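Local coordinates for protein histidinol dehydrogenase (Elizabethkingia anophelis NUHP1, PDB 6AN0) that probably catalyses the two successive NAD-dependent, zinc-requiring oxidations that turn L-histidinol into L-histidine, the last step of histidine biosynthesis, at residues S358-S361 / A362-A366; I90-A93 / A94-E98; L261-A264 / E265-A268. One frame throughout, in Å; residues are numbered along the deposited sequence. Where two conformers were deposited one is given.

In the fold
All three contacts are local, each spanning a turn or two of backbone, and they follow one another along the chain without nesting or crossing. Contact 2 comes first, in the middle of helix 84-102. Contact 3 follows at the C-terminal end of helix 253-264, where the chain turns toward strand 271-276, and contact 1 forms the short helix 360-365 that follows strand 351-354. Contacts 1 and 3 converge on one zinc ion, supplying D364 and H266, and share both of its waters. Contact 1 also touches contact 2, where A366 O meets N96 ND2, whereas contacts 2 and 3 stay about 14 Å apart at their nearest atoms. All three reach the second subunit.

Contact 1 of 3, residues S358-S361 / A362-A366; sequences SCES and AGDYA. With ZN (zinc ion), chain B.
E360 and D364, one turn apart on the short helix 360-365, bring two carboxylates together beside the zinc ion. D364 has CG anti to its carbonyl carbon (chi1 -74°) and binds through a single oxygen: OD2 of D364 lies 2.2 Å from the zinc, whereas its OD1 stays 3.5 Å away. E360 takes a different first torsion, CG anti to its backbone N (chi1 -177°), and runs out extended until its OE2 is 3.9 Å from D364 OD1. The two carboxylate planes stand almost perpendicular, 83° apart. Water 1, itself a zinc ligand, donates weakly to D364 OD1 at 2.7 Å and, over the longer distance of 3.4 Å, weakly to E360 OE2. The metal and its water probably ease the closeness of the two acids. H266 of the same chain, H423 of the second subunit and water 2 complete the metal site.

Behind these groups, D364 N donates to E360 O at 2.9 Å. On another side of the helix the Y365 ring presents an edge to S361 O, with CD2 of Y365 3.2 Å from that oxygen and near the ring plane. The hydroxyls of S361 and Y365 bond to H423 O and E418 OE1 of the second subunit. At the start of the helix, C359 SG packs 4.1 Å from A362 CB. Among the neighbouring elements, H331 of strand 331-335 touches E360 and D364, S358 just before the helix is tied to L354 O of strand 351-354, and H423 and R430 of the second subunit's helix 421-435 pack on S361 and C359.

Contact 2 of 3, residues I90-A93 / A94-E98; sequences IQMA and ASNIE. With EDO (1,2-ethanediol), chain C.
M92 lays its sulfur against the amide of N96, one helical turn further on, with SD of M92 3.7 Å from ND2 of N96. M92 sets out with CG anti to the backbone N (chi1 180°), and the bends at chi2 and chi3 turn SD toward N96 and CE away from it. In N96, CG anti to the carbonyl carbon (chi1 -72°) carries the amide back toward the preceding turn, to M92, and the two side chains pass each other at a slant. The main polar partner of N96 ND2 is the carbonyl oxygen of A366, whose residue also packs on M92.

I97 drapes its longer branch over the carbonyl of A93: CG1 of I97 is 3.4 Å and its CD1 3.5 Å from A93 O. The same oxygen accepts the helical bond from I97 N at 2.9 Å. Away from helix 142-154, which I97 and A94 face, water 3 gives a proton to Q91 O at 2.9 Å and water 4 lies 2.8 Å from M92 O.

The helix here therefore divides its chemistry by face. Aliphatic groups seat it on helices 142-154 and 173-181, M92, A93 and N96 pack on the second subunit, water adds a second partner to Q91 O and probably to M92 O, both already used by the helix, and ND2 of N96 ties this helix to A366 O.

Contact 3 of 3, residues L261-A264 / E265-A268; sequences LSQA and EHGA. With ZN (zinc ion), chain B.
Q263 and H266 meet where helix 253-264 ends in a type I beta turn, A264 to G267, within the beta-alpha-beta crossover that links the adjacent parallel strands 242-247 and 271-276. Q263 leaves the helix with CG anti to the backbone N and bends at chi2, which swings its amide round to the imidazole. OE1 of Q263 comes to 3.6 Å from CD2 of H266, approaching the ring obliquely, with the amide and ring planes 29° apart. That oxygen is held by a hydrogen bond from S241 OG. In this structure it is not a zinc ligand, although Q263 is predicted to bind both metal and substrate.

Two backbone bonds finish the helix ahead of the turn. E265 N continues the helical pattern with a bond to L261 O at 3.1 Å, while H266 N bonds to Q263 O at 3.2 Å from well above the carbonyl plane. H266 has chi1 of -98°, away from a staggered position, consistent with a ring drawn into place by its metal bond.

E265, with CG between its backbone N and carbonyl carbon (chi1 84°), runs its chain back beside the last turn, its CG 3.5 Å from S262 O. Its carboxylate grips the second subunit, OE1 taking A422 N and OE2 taking H423 ND1, so E265 probably helps position a zinc ligand across the interface. The H266 ring meets that of H423 of the second subunit nearly at right angles. H266 NE2 binds the zinc at 2.1 Å, with water 2, at 2.0 Å from the metal, lying in the plane of the H266 ring at its edge.

Contact 1 of 3, residues S358-S361 / A362-A366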
# COMPACT_ATOMS: atom_id res chain seq x y z
N SER A 358 -13.86 22.06 14.64
CA SER A 358 -12.97 21.31 13.75
C SER A 358 -13.60 21.32 12.36
O SER A 358 -14.37 20.43 12.00
CB SER A 358 -12.78 19.88 14.26
OG SER A 358 -12.25 19.84 15.57
N CYS A 359 -13.29 22.33 11.56
CA CYS A 359 -13.85 22.34 10.21
C CYS A 359 -12.94 21.58 9.26
O CYS A 359 -11.74 21.40 9.50
CB CYS A 359 -14.10 23.77 9.71
SG CYS A 359 -12.64 24.84 9.66
N GLU A 360 -13.53 21.11 8.16
CA GLU A 360 -12.73 20.35 7.20
C GLU A 360 -11.68 21.23 6.53
O GLU A 360 -10.59 20.74 6.21
CB GLU A 360 -13.63 19.69 6.16
CG GLU A 360 -12.86 18.81 5.16
CD GLU A 360 -13.76 18.26 4.06
OE1 GLU A 360 -14.96 18.04 4.33
OE2 GLU A 360 -13.28 18.05 2.92
N SER A 361 -12.00 22.51 6.31
CA SER A 361 -11.02 23.42 5.72
C SER A 361 -9.71 23.44 6.49
O SER A 361 -8.64 23.57 5.90
CB SER A 361 -11.60 24.84 5.65
OG SER A 361 -12.73 24.87 4.81
N ALA A 362 -9.77 23.29 7.83
CA ALA A 362 -8.54 23.29 8.61
C ALA A 362 -7.67 22.08 8.27
O ALA A 362 -6.44 22.20 8.15
CB ALA A 362 -8.86 23.31 10.11
N GLY A 363 -8.28 20.90 8.12
CA GLY A 363 -7.51 19.74 7.71
C GLY A 363 -7.03 19.85 6.27
O GLY A 363 -5.94 19.40 5.93
N ASP A 364 -7.86 20.46 5.41
CA ASP A 364 -7.46 20.68 4.02
C ASP A 364 -6.17 21.48 3.93
O ASP A 364 -5.36 21.26 3.03
CB ASP A 364 -8.56 21.41 3.25
CG ASP A 364 -9.74 20.52 2.92
OD1 ASP A 364 -9.63 19.28 3.07
OD2 ASP A 364 -10.79 21.09 2.54
N TYR A 365 -5.98 22.44 4.84
CA TYR A 365 -4.92 23.44 4.67
C TYR A 365 -3.84 23.39 5.74
O TYR A 365 -2.65 23.41 5.39
CB TYR A 365 -5.52 24.85 4.64
CG TYR A 365 -6.24 25.17 3.35
CD1 TYR A 365 -5.54 25.38 2.18
CD2 TYR A 365 -7.63 25.25 3.32
CE1 TYR A 365 -6.20 25.67 1.00
CE2 TYR A 365 -8.29 25.55 2.15
CZ TYR A 365 -7.58 25.75 0.99
OH TYR A 365 -8.25 26.03 -0.17
N ALA A 366 -4.20 23.34 7.02
CA ALA A 366 -3.24 23.82 8.02
C ALA A 366 -3.13 23.05 9.33
O ALA A 366 -2.17 23.31 10.06
CB ALA A 366 -3.54 25.29 8.36
ZN ZN B . -11.35 20.83 0.45
O HOH W 1 -10.78 18.69 0.65
O HOH W 2 -13.13 20.07 1.09

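Contact 2 of 3, residues I90-A93 / A94-E98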
# COMPACT_ATOMS: atom_id res chain seq x y z
N ILE A 90 1.33 30.05 4.16
CA ILE A 90 1.89 28.79 3.67
C ILE A 90 2.94 28.26 4.63
O ILE A 90 3.03 27.05 4.87
CB ILE A 90 2.44 28.98 2.24
CG1 ILE A 90 1.28 29.26 1.28
CG2 ILE A 90 3.22 27.74 1.80
CD1 ILE A 90 1.71 29.52 -0.16
N GLN A 91 3.76 29.15 5.19
CA GLN A 91 4.77 28.71 6.15
C GLN A 91 4.13 28.17 7.42
O GLN A 91 4.62 27.19 8.00
CB GLN A 91 5.73 29.86 6.45
CG GLN A 91 6.50 30.28 5.21
CD GLN A 91 7.66 31.20 5.49
OE1 GLN A 91 8.69 31.13 4.81
NE2 GLN A 91 7.51 32.07 6.48
N MET A 92 3.04 28.79 7.87
CA MET A 92 2.29 28.29 9.02
C MET A 92 1.77 26.88 8.75
O MET A 92 1.89 25.98 9.59
CB MET A 92 1.14 29.24 9.34
CG MET A 92 0.27 28.83 10.52
SD MET A 92 -1.11 27.76 10.05
CE MET A 92 -2.12 28.89 9.09
N ALA A 93 1.17 26.68 7.58
CA ALA A 93 0.69 25.35 7.21
C ALA A 93 1.83 24.34 7.13
O ALA A 93 1.73 23.22 7.65
CB ALA A 93 -0.07 25.42 5.89
N ALA A 94 2.93 24.72 6.47
CA ALA A 94 4.05 23.79 6.30
C ALA A 94 4.61 23.35 7.65
O ALA A 94 4.96 22.17 7.83
CB ALA A 94 5.15 24.43 5.46
N SER A 95 4.69 24.27 8.60
CA SER A 95 5.22 23.92 9.91
C SER A 95 4.34 22.88 10.60
O SER A 95 4.85 21.92 11.20
CB SER A 95 5.37 25.17 10.77
OG SER A 95 6.51 25.91 10.39
N ASN A 96 3.02 23.05 10.53
CA ASN A 96 2.11 22.11 11.18
C ASN A 96 2.13 20.75 10.51
O ASN A 96 2.13 19.72 11.18
CB ASN A 96 0.69 22.67 11.18
CG ASN A 96 0.53 23.82 12.15
OD1 ASN A 96 1.33 23.97 13.06
ND2 ASN A 96 -0.49 24.64 11.95
N ILE A 97 2.11 20.73 9.17
CA ILE A 97 2.22 19.48 8.43
C ILE A 97 3.54 18.78 8.75
O ILE A 97 3.58 17.56 8.97
CB ILE A 97 2.07 19.76 6.91
CG1 ILE A 97 0.64 20.23 6.60
CG2 ILE A 97 2.44 18.52 6.09
CD1 ILE A 97 0.50 20.98 5.26
N GLU A 98 4.64 19.54 8.78
CA GLU A 98 5.93 18.92 9.07
C GLU A 98 5.94 18.34 10.48
O GLU A 98 6.43 17.22 10.69
CB GLU A 98 7.06 19.95 8.92
CG GLU A 98 8.45 19.32 9.05
CD GLU A 98 9.59 20.31 8.81
OE1 GLU A 98 9.32 21.53 8.78
OE2 GLU A 98 10.74 19.86 8.65
C1 EDO C . 10.30 20.07 4.94
O1 EDO C . 11.00 18.92 5.42
C2 EDO C . 10.69 20.35 3.49
O2 EDO C . 12.01 20.90 3.41
O HOH W 3 7.47 27.06 7.76
O HOH W 4 2.58 26.85 12.21

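Contact 3 of 3, residues L261-A264 / E265-A268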
# COMPACT_ATOMS: atom_id res chain seq x y z
N LEU A 261 -21.12 22.90 2.32
CA LEU A 261 -20.89 23.68 1.11
C LEU A 261 -19.41 23.76 0.78
O LEU A 261 -19.05 23.86 -0.40
CB LEU A 261 -21.49 25.07 1.26
CG LEU A 261 -23.03 25.06 1.20
CD1 LEU A 261 -23.61 26.40 1.58
CD2 LEU A 261 -23.49 24.67 -0.20
N SER A 262 -18.53 23.69 1.79
CA SER A 262 -17.10 23.68 1.50
C SER A 262 -16.71 22.45 0.70
O SER A 262 -15.92 22.54 -0.25
CB SER A 262 -16.28 23.78 2.80
OG SER A 262 -16.35 22.61 3.58
N GLN A 263 -17.28 21.29 1.03
CA GLN A 263 -17.01 20.09 0.24
C GLN A 263 -17.69 20.15 -1.12
O GLN A 263 -17.10 19.74 -2.13
CB GLN A 263 -17.47 18.85 1.01
CG GLN A 263 -17.22 17.54 0.26
CD GLN A 263 -15.75 17.34 -0.02
OE1 GLN A 263 -15.31 17.40 -1.17
NE2 GLN A 263 -14.98 17.11 1.02
N ALA A 264 -18.93 20.66 -1.18
CA ALA A 264 -19.70 20.65 -2.43
C ALA A 264 -19.05 21.51 -3.51
O ALA A 264 -19.13 21.18 -4.70
CB ALA A 264 -21.13 21.13 -2.21
N GLU A 265 -18.42 22.62 -3.12
CA GLU A 265 -17.84 23.52 -4.12
C GLU A 265 -16.60 22.94 -4.79
O GLU A 265 -16.10 23.57 -5.74
CB GLU A 265 -17.51 24.87 -3.48
CG GLU A 265 -16.15 24.88 -2.79
CD GLU A 265 -15.76 26.25 -2.25
OE1 GLU A 265 -16.37 27.25 -2.64
OE2 GLU A 265 -14.82 26.31 -1.41
N HIS A 266 -16.10 21.79 -4.35
CA HIS A 266 -14.91 21.21 -4.97
C HIS A 266 -15.17 20.81 -6.42
O HIS A 266 -14.30 20.99 -7.28
CB HIS A 266 -14.43 19.99 -4.18
CG HIS A 266 -13.31 20.30 -3.24
ND1 HIS A 266 -12.09 20.79 -3.66
CD2 HIS A 266 -13.23 20.19 -1.89
CE1 HIS A 266 -11.31 20.97 -2.61
NE2 HIS A 266 -11.97 20.61 -1.53
N GLY A 267 -16.33 20.23 -6.69
CA GLY A 267 -16.61 19.68 -8.00
C GLY A 267 -18.02 19.16 -8.11
O GLY A 267 -18.65 18.81 -7.10
N ALA A 268 -18.53 19.12 -9.35
CA ALA A 268 -19.90 18.66 -9.58
C ALA A 268 -20.10 17.20 -9.19
O ALA A 268 -21.24 16.80 -8.93
CB ALA A 268 -20.26 18.87 -11.06
ZN ZN B . -11.35 20.83 0.45
O HOH W 2 -13.13 20.07 1.09
O HOH W 1 -10.78 18.69 0.65